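PDB 6KHO: tryptophan decarboxylase 1 from Oryza sativa subsp. japonica, which catalyses the pyridoxal-phosphate-dependent decarboxylation of tryptophan to tryptamine and of 5-hydroxytryptophan to serotonin, as a homodimer. Local coordinates for residues P357-N362 and V378-R383. Residues are numbered along the deposited sequence; the frame is centred on the assembly and turned at random.
Sequences PEYLKN and VGVGRR. With PLP (pyridoxal-5'-phosphate), chain J; ACT (acetate ion), chain D.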
ATOM      1  N   PRO A 357      -5.987   8.397 -18.286  1.00 31.58           N
ATOM      2  CA  PRO A 357      -4.877   9.188 -18.828  1.00 34.00           C
ATOM      3  C   PRO A 357      -4.375   8.591 -20.134  1.00 32.36           C
ATOM      4  O   PRO A 357      -4.344   7.368 -20.309  1.00 28.69           O
ATOM      5  CB  PRO A 357      -3.815   9.105 -17.729  1.00 35.65           C
ATOM      6  CG  PRO A 357      -4.047   7.781 -17.111  1.00 34.03           C
ATOM      7  CD  PRO A 357      -5.554   7.564 -17.147  1.00 31.13           C
ATOM      8  N   GLU A 358      -3.982   9.479 -21.051  1.00 30.13           N
ATOM      9  CA  GLU A 358      -3.641   9.063 -22.408  1.00 31.55           C
ATOM     10  C   GLU A 358      -2.502   8.048 -22.417  1.00 32.28           C
ATOM     11  O   GLU A 358      -2.530   7.075 -23.186  1.00 29.82           O
ATOM     12  CB  GLU A 358      -3.268  10.295 -23.236  1.00 35.16           C
ATOM     13  CG  GLU A 358      -2.875  10.003 -24.672  1.00 34.19           C
ATOM     14  CD  GLU A 358      -4.059   9.544 -25.510  1.00 36.53           C
ATOM     15  OE1 GLU A 358      -5.144  10.166 -25.410  1.00 39.13           O
ATOM     16  OE2 GLU A 358      -3.907   8.544 -26.247  1.00 33.18           O
ATOM     17  N   TYR A 359      -1.501   8.244 -21.557  1.00 27.97           N
ATOM     18  CA  TYR A 359      -0.307   7.400 -21.618  1.00 30.69           C
ATOM     19  C   TYR A 359      -0.588   5.948 -21.211  1.00 30.19           C
ATOM     20  O   TYR A 359       0.216   5.062 -21.531  1.00 31.26           O
ATOM     21  CB  TYR A 359       0.819   8.013 -20.772  1.00 30.45           C
ATOM     22  CG  TYR A 359       0.785   7.678 -19.291  1.00 31.80           C
ATOM     23  CD1 TYR A 359      -0.133   8.273 -18.442  1.00 31.66           C
ATOM     24  CD2 TYR A 359       1.687   6.769 -18.744  1.00 33.03           C
ATOM     25  CE1 TYR A 359      -0.175   7.963 -17.088  1.00 33.76           C
ATOM     26  CE2 TYR A 359       1.665   6.460 -17.390  1.00 33.06           C
ATOM     27  CZ  TYR A 359       0.733   7.052 -16.568  1.00 37.18           C
ATOM     28  OH  TYR A 359       0.710   6.740 -15.222  1.00 34.04           O
ATOM     29  N   LEU A 360      -1.726   5.669 -20.578  1.00 29.39           N
ATOM     30  CA  LEU A 360      -2.071   4.303 -20.191  1.00 25.86           C
ATOM     31  C   LEU A 360      -3.064   3.639 -21.134  1.00 27.88           C
ATOM     32  O   LEU A 360      -3.381   2.456 -20.936  1.00 25.90           O
ATOM     33  CB  LEU A 360      -2.646   4.281 -18.777  1.00 27.87           C
ATOM     34  CG  LEU A 360      -1.697   4.675 -17.642  1.00 30.07           C
ATOM     35  CD1 LEU A 360      -2.407   4.571 -16.304  1.00 31.61           C
ATOM     36  CD2 LEU A 360      -0.486   3.791 -17.654  1.00 29.85           C
ATOM     37  N   LYS A 361      -3.568   4.356 -22.140  1.00 27.91           N
ATOM     38  CA  LYS A 361      -4.604   3.798 -23.007  1.00 27.75           C
ATOM     39  C   LYS A 361      -4.086   2.589 -23.774  1.00 29.10           C
ATOM     40  O   LYS A 361      -2.924   2.544 -24.173  1.00 27.79           O
ATOM     41  CB  LYS A 361      -5.119   4.864 -23.972  1.00 29.17           C
ATOM     42  CG  LYS A 361      -6.009   5.887 -23.273  1.00 34.14           C
ATOM     43  CD  LYS A 361      -6.481   6.980 -24.214  1.00 36.30           C
ATOM     44  CE  LYS A 361      -7.397   7.956 -23.500  1.00 36.26           C
ATOM     45  NZ  LYS A 361      -7.664   9.147 -24.355  1.00 47.33           N
ATOM     46  N   ASN A 362      -4.960   1.599 -23.966  1.00 28.44           N
ATOM     47  CA  ASN A 362      -4.596   0.385 -24.683  1.00 29.18           C
ATOM     48  C   ASN A 362      -5.864  -0.311 -25.163  1.00 31.58           C
ATOM     49  O   ASN A 362      -6.964  -0.083 -24.643  1.00 28.71           O
ATOM     50  CB  ASN A 362      -3.767  -0.560 -23.804  1.00 27.81           C
ATOM     51  CG  ASN A 362      -4.540  -1.045 -22.596  1.00 27.40           C
ATOM     52  OD1 ASN A 362      -5.175  -2.099 -22.631  1.00 27.77           O
ATOM     53  ND2 ASN A 362      -4.532  -0.247 -21.531  1.00 28.43           N
ATOM     54  N   VAL A 378      -6.970   3.497  -4.550  1.00 26.54           N
ATOM     55  CA  VAL A 378      -6.596   4.913  -4.493  1.00 27.84           C
ATOM     56  C   VAL A 378      -5.513   5.246  -5.520  1.00 29.18           C
ATOM     57  O   VAL A 378      -5.635   6.215  -6.283  1.00 28.99           O
ATOM     58  CB  VAL A 378      -6.161   5.285  -3.061  1.00 30.54           C
ATOM     59  CG1 VAL A 378      -5.448   6.649  -3.037  1.00 26.94           C
ATOM     60  CG2 VAL A 378      -7.388   5.277  -2.140  1.00 30.03           C
ATOM     61  N   GLY A 379      -4.435   4.458  -5.562  1.00 26.79           N
ATOM     62  CA  GLY A 379      -3.266   4.794  -6.350  1.00 31.59           C
ATOM     63  C   GLY A 379      -3.303   4.250  -7.773  1.00 32.03           C
ATOM     64  O   GLY A 379      -4.299   3.694  -8.239  1.00 28.33           O
ATOM     65  N   VAL A 380      -2.179   4.420  -8.471  1.00 27.78           N
ATOM     66  CA  VAL A 380      -2.054   3.954  -9.850  1.00 27.29           C
ATOM     67  C   VAL A 380      -1.287   2.635  -9.853  1.00 29.11           C
ATOM     68  O   VAL A 380      -1.861   1.583 -10.156  1.00 27.99           O
ATOM     69  CB  VAL A 380      -1.378   5.004 -10.754  1.00 31.03           C
ATOM     70  CG1 VAL A 380      -1.399   4.553 -12.226  1.00 32.47           C
ATOM     71  CG2 VAL A 380      -2.084   6.350 -10.618  1.00 31.46           C
ATOM     72  N   GLY A 381       0.003   2.673  -9.494  1.00 24.93           N
ATOM     73  CA  GLY A 381       0.799   1.459  -9.464  1.00 29.22           C
ATOM     74  C   GLY A 381       0.365   0.500  -8.368  1.00 29.92           C
ATOM     75  O   GLY A 381      -0.345   0.859  -7.425  1.00 29.66           O
ATOM     76  N   ARG A 382       0.793  -0.758  -8.500  1.00 25.12           N
ATOM     77  CA  ARG A 382       0.464  -1.789  -7.521  1.00 28.68           C
ATOM     78  C   ARG A 382       1.365  -2.998  -7.742  1.00 30.52           C
ATOM     79  O   ARG A 382       1.713  -3.314  -8.883  1.00 27.00           O
ATOM     80  CB  ARG A 382      -1.016  -2.209  -7.615  1.00 28.83           C
ATOM     81  CG  ARG A 382      -1.466  -2.679  -9.014  1.00 28.62           C
ATOM     82  CD  ARG A 382      -2.975  -2.488  -9.232  1.00 31.43           C
ATOM     83  NE  ARG A 382      -3.740  -2.857  -8.047  1.00 32.52           N
ATOM     84  CZ  ARG A 382      -4.050  -4.108  -7.724  1.00 32.11           C
ATOM     85  NH1 ARG A 382      -3.673  -5.107  -8.517  1.00 32.47           N
ATOM     86  NH2 ARG A 382      -4.741  -4.359  -6.621  1.00 31.24           N
ATOM     87  N   ARG A 383       1.726  -3.658  -6.636  1.00 27.65           N
ATOM     88  CA  ARG A 383       2.468  -4.911  -6.615  1.00 32.08           C
ATOM     89  C   ARG A 383       1.591  -6.074  -7.075  1.00 28.08           C
ATOM     90  O   ARG A 383       0.363  -6.022  -7.034  1.00 29.55           O
ATOM     91  CB  ARG A 383       2.960  -5.240  -5.197  1.00 30.69           C
ATOM     92  CG  ARG A 383       4.151  -4.448  -4.717  1.00 35.46           C
ATOM     93  CD  ARG A 383       4.522  -4.859  -3.278  1.00 36.20           C
ATOM     94  NE  ARG A 383       4.735  -6.301  -3.153  1.00 32.53           N
ATOM     95  CZ  ARG A 383       5.890  -6.911  -3.371  1.00 37.61           C
ATOM     96  NH1 ARG A 383       6.974  -6.214  -3.731  1.00 38.43           N
ATOM     97  NH2 ARG A 383       5.964  -8.227  -3.221  1.00 36.68           N
TER
HETATM   98  N1  PLP J 601       2.892  11.414 -10.435  1.00 35.40           N
HETATM   99  C2  PLP J 601       4.043  11.195 -11.156  1.00 36.15           C
HETATM  100  C2A PLP J 601       4.913  12.351 -11.590  1.00 34.72           C
HETATM  101  C3  PLP J 601       4.398   9.893 -11.472  1.00 35.56           C
HETATM  102  O3  PLP J 601       5.548   9.683 -12.184  1.00 36.98           O
HETATM  103  C4  PLP J 601       3.612   8.812 -11.057  1.00 36.71           C
HETATM  104  C4A PLP J 601       4.300   7.520 -10.718  1.00 34.86           C
HETATM  105  C5  PLP J 601       2.443   9.056 -10.356  1.00 34.32           C
HETATM  106  C6  PLP J 601       2.091  10.362 -10.038  1.00 37.04           C
HETATM  107  C5A PLP J 601       1.562   7.897  -9.926  1.00 35.08           C
HETATM  108  O4P PLP J 601       1.957   7.443  -8.663  1.00 37.76           O
HETATM  109  P   PLP J 601       1.394   6.131  -7.931  1.00 32.19           P
HETATM  110  O1P PLP J 601       2.439   5.792  -6.898  1.00 31.72           O
HETATM  111  O2P PLP J 601       0.072   6.516  -7.305  1.00 34.90           O
HETATM  112  O3P PLP J 601       1.186   4.963  -8.860  1.00 38.75           O
HETATM  113  C   ACT D 602       3.296   4.935 -13.258  1.00 46.68           C
HETATM  114  O   ACT D 602       3.211   4.571 -12.020  1.00 46.97           O
HETATM  115  OXT ACT D 602       2.373   5.340 -14.035  1.00 41.38           O
HETATM  116  CH3 ACT D 602       4.722   4.872 -13.931  1.00 36.56           C
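Tyr359 OH, 4.3 Å from Val380 CG1, bonds NE2 of His214 from the second subunit, whose ring stands at about 90° to the phenol. OXT of an acetate, probably from the crystallisation liquor, also lies at the ring edge, near its plane, but so close to OH that the details are doubtful. Leu360 CG lies over one face of the ring, 3.5 Å above its plane and offset toward the rim, and Leu360 CD1 makes an apolar methyl-to-methyl contact with Val380 CG1 at 4.2 Å. The tyrosine's first torsion (chi1 85°) sets CG between backbone N and carbonyl carbon, from where the long ring brings OH close to Val380. In this PLP-dependent group II decarboxylase, Tyr359 is the proton donor, and the site is built across the dimer interface. Replacing Tyr359 with a phenylalanine would probably leave His214 without this bonding partner and the site without its proton donor. Segment 378-383 holds the cofactor phosphate through backbone amides: Gly381 N reaches PLP O3P at 2.7 Å, nearly straight at 177°, whereas Val380 N to PLP O2P is longer, 3.3 Å. Within 357-362, Asn362 ND2 donates to Leu360 O at 3.0 Å, while its OD1 caps Ser365 N of helix 363-366.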